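PDB 5OKL: afamin from Homo sapiens, which carries hydrophobic molecules in body fluids, binding vitamin E and keeping lipidated Wnt proteins soluble and active. Local coordinates for residues Thr26-Ala31 with His140-Val145. Numbering follows the deposited sequence.
Sequences TIIAFA and HFLYEV
Ile27 lays its CG2 methyl against the backbone of Tyr143, 3.7 Å from CA of that residue and equally near its N, and it also touches the start of the tyrosine side chain, with Ile27 CG2 3.8 Å from Tyr143 CB. The branch is aimed by its first torsion: CG2 lies anti to the isoleucine's own N, while CG1 turns back beside that N (chi1 -65°). Along one flank of this point, Ile28 and Leu142 meet by their ends, the two side chains running obliquely past each other with Ile28 CD1 3.9 Å from Leu142 CD2; both also rest on Leu157 of helix 154-169, which extends the apolar cluster. The segments are parts of helices 22-33 and 136-148, packed within the first of afamin's three albumin domains, each an all-helical unit of the serum albumin fold. The axes of segments 26-31 and 140-145 run in the same general direction, crossing at -23° with a closest approach of 8.7 Å. Ala31, one turn beyond Ile27, also faces the second helix, its CB 3.9 Å from Tyr143 O. Ala31 CB is 4.2 Å from Tyr143 CD1, approaching the ring obliquely. With CG swung anti to the backbone N (chi1 164°), the Tyr143 ring lies beside Ala31, and its hydroxyl hydrogen-bonds Ala37 O in the loop that joins helix 22-33 to helix 39-57.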
loop_
_atom_site.group_PDB
_atom_site.type_symbol
_atom_site.label_atom_id
_atom_site.label_comp_id
_atom_site.label_asym_id
_atom_site.label_seq_id
_atom_site.Cartn_x
_atom_site.Cartn_y
_atom_site.Cartn_z
ATOM N N THR A 26 -19.179 -11.950 5.833
ATOM C CA THR A 26 -19.620 -12.522 4.572
ATOM C C THR A 26 -19.664 -11.473 3.467
ATOM O O THR A 26 -19.211 -11.726 2.352
ATOM C CB THR A 26 -20.995 -13.180 4.753
ATOM O OG1 THR A 26 -20.869 -14.200 5.747
ATOM C CG2 THR A 26 -21.513 -13.790 3.417
ATOM N N ILE A 27 -20.187 -10.293 3.792
ATOM C CA ILE A 27 -20.239 -9.169 2.838
ATOM C C ILE A 27 -18.832 -8.714 2.397
ATOM O O ILE A 27 -18.608 -8.421 1.214
ATOM C CB ILE A 27 -21.019 -7.971 3.435
ATOM C CG1 ILE A 27 -22.499 -8.333 3.656
ATOM C CG2 ILE A 27 -20.913 -6.734 2.540
ATOM C CD1 ILE A 27 -23.219 -7.398 4.609
ATOM N N ILE A 28 -17.897 -8.630 3.344
ATOM C CA ILE A 28 -16.532 -8.237 3.013
ATOM C C ILE A 28 -15.916 -9.232 2.006
ATOM O O ILE A 28 -15.431 -8.828 0.948
ATOM C CB ILE A 28 -15.654 -8.067 4.277
ATOM C CG1 ILE A 28 -16.149 -6.871 5.115
ATOM C CG2 ILE A 28 -14.207 -7.820 3.894
ATOM C CD1 ILE A 28 -15.658 -6.841 6.558
ATOM N N ALA A 29 -15.987 -10.523 2.316
ATOM C CA ALA A 29 -15.359 -11.559 1.498
ATOM C C ALA A 29 -15.874 -11.598 0.060
ATOM O O ALA A 29 -15.109 -11.564 -0.908
ATOM C CB ALA A 29 -15.570 -12.911 2.152
ATOM N N PHE A 30 -17.191 -11.668 -0.061
ATOM C CA PHE A 30 -17.853 -11.756 -1.359
ATOM C C PHE A 30 -17.641 -10.478 -2.164
ATOM O O PHE A 30 -17.293 -10.547 -3.333
ATOM C CB PHE A 30 -19.349 -12.050 -1.131
ATOM C CG PHE A 30 -20.147 -12.383 -2.378
ATOM C CD1 PHE A 30 -19.557 -12.750 -3.581
ATOM C CD2 PHE A 30 -21.537 -12.373 -2.305
ATOM C CE1 PHE A 30 -20.331 -13.071 -4.685
ATOM C CE2 PHE A 30 -22.317 -12.691 -3.405
ATOM C CZ PHE A 30 -21.713 -13.042 -4.601
ATOM N N ALA A 31 -17.819 -9.319 -1.537
ATOM C CA ALA A 31 -17.601 -8.039 -2.230
ATOM C C ALA A 31 -16.152 -7.828 -2.680
ATOM O O ALA A 31 -15.925 -7.226 -3.720
ATOM C CB ALA A 31 -18.069 -6.874 -1.368
ATOM N N HIS A 140 -24.338 -1.604 3.981
ATOM C CA HIS A 140 -24.130 -0.889 2.714
ATOM C C HIS A 140 -22.758 -0.235 2.631
ATOM O O HIS A 140 -22.084 -0.347 1.626
ATOM C CB HIS A 140 -25.246 0.145 2.460
ATOM C CG HIS A 140 -26.413 -0.410 1.699
ATOM N ND1 HIS A 140 -27.542 -0.904 2.318
ATOM C CD2 HIS A 140 -26.607 -0.581 0.368
ATOM C CE1 HIS A 140 -28.390 -1.335 1.402
ATOM N NE2 HIS A 140 -27.845 -1.153 0.211
ATOM N N PHE A 141 -22.349 0.449 3.689
ATOM C CA PHE A 141 -20.995 1.011 3.780
ATOM C C PHE A 141 -19.913 -0.061 3.529
ATOM O O PHE A 141 -19.029 0.128 2.681
ATOM C CB PHE A 141 -20.806 1.683 5.137
ATOM C CG PHE A 141 -19.429 2.242 5.350
ATOM C CD1 PHE A 141 -19.033 3.427 4.727
ATOM C CD2 PHE A 141 -18.524 1.583 6.170
ATOM C CE1 PHE A 141 -17.762 3.942 4.933
ATOM C CE2 PHE A 141 -17.248 2.083 6.379
ATOM C CZ PHE A 141 -16.862 3.272 5.769
ATOM N N LEU A 142 -20.016 -1.187 4.239
ATOM C CA LEU A 142 -19.029 -2.280 4.124
ATOM C C LEU A 142 -18.960 -2.872 2.736
ATOM O O LEU A 142 -17.879 -3.129 2.228
ATOM C CB LEU A 142 -19.305 -3.407 5.125
ATOM C CG LEU A 142 -18.752 -3.227 6.527
ATOM C CD1 LEU A 142 -19.302 -4.334 7.402
ATOM C CD2 LEU A 142 -17.243 -3.227 6.536
ATOM N N TYR A 143 -20.128 -3.095 2.140
ATOM C CA TYR A 143 -20.245 -3.554 0.754
ATOM C C TYR A 143 -19.545 -2.614 -0.210
ATOM O O TYR A 143 -18.745 -3.047 -1.031
ATOM C CB TYR A 143 -21.734 -3.706 0.383
ATOM C CG TYR A 143 -22.028 -3.796 -1.095
ATOM C CD1 TYR A 143 -21.718 -4.941 -1.809
ATOM C CD2 TYR A 143 -22.632 -2.726 -1.776
ATOM C CE1 TYR A 143 -21.984 -5.024 -3.164
ATOM C CE2 TYR A 143 -22.913 -2.808 -3.135
ATOM C CZ TYR A 143 -22.592 -3.956 -3.822
ATOM O OH TYR A 143 -22.848 -4.046 -5.164
ATOM N N GLU A 144 -19.848 -1.325 -0.091
ATOM C CA GLU A 144 -19.341 -0.307 -1.009
ATOM C C GLU A 144 -17.840 -0.036 -0.819
ATOM O O GLU A 144 -17.119 0.171 -1.782
ATOM C CB GLU A 144 -20.150 1.003 -0.873
ATOM C CG GLU A 144 -21.644 0.904 -1.232
ATOM C CD GLU A 144 -21.962 0.652 -2.701
ATOM O OE1 GLU A 144 -21.060 0.706 -3.559
ATOM O OE2 GLU A 144 -23.150 0.402 -3.008
ATOM N N VAL A 145 -17.364 -0.050 0.418
ATOM C CA VAL A 145 -15.925 0.106 0.675
ATOM C C VAL A 145 -15.166 -1.151 0.217
ATOM O O VAL A 145 -14.154 -1.041 -0.467
ATOM C CB VAL A 145 -15.641 0.453 2.149
ATOM C CG1 VAL A 145 -14.151 0.563 2.416
ATOM C CG2 VAL A 145 -16.305 1.779 2.512
#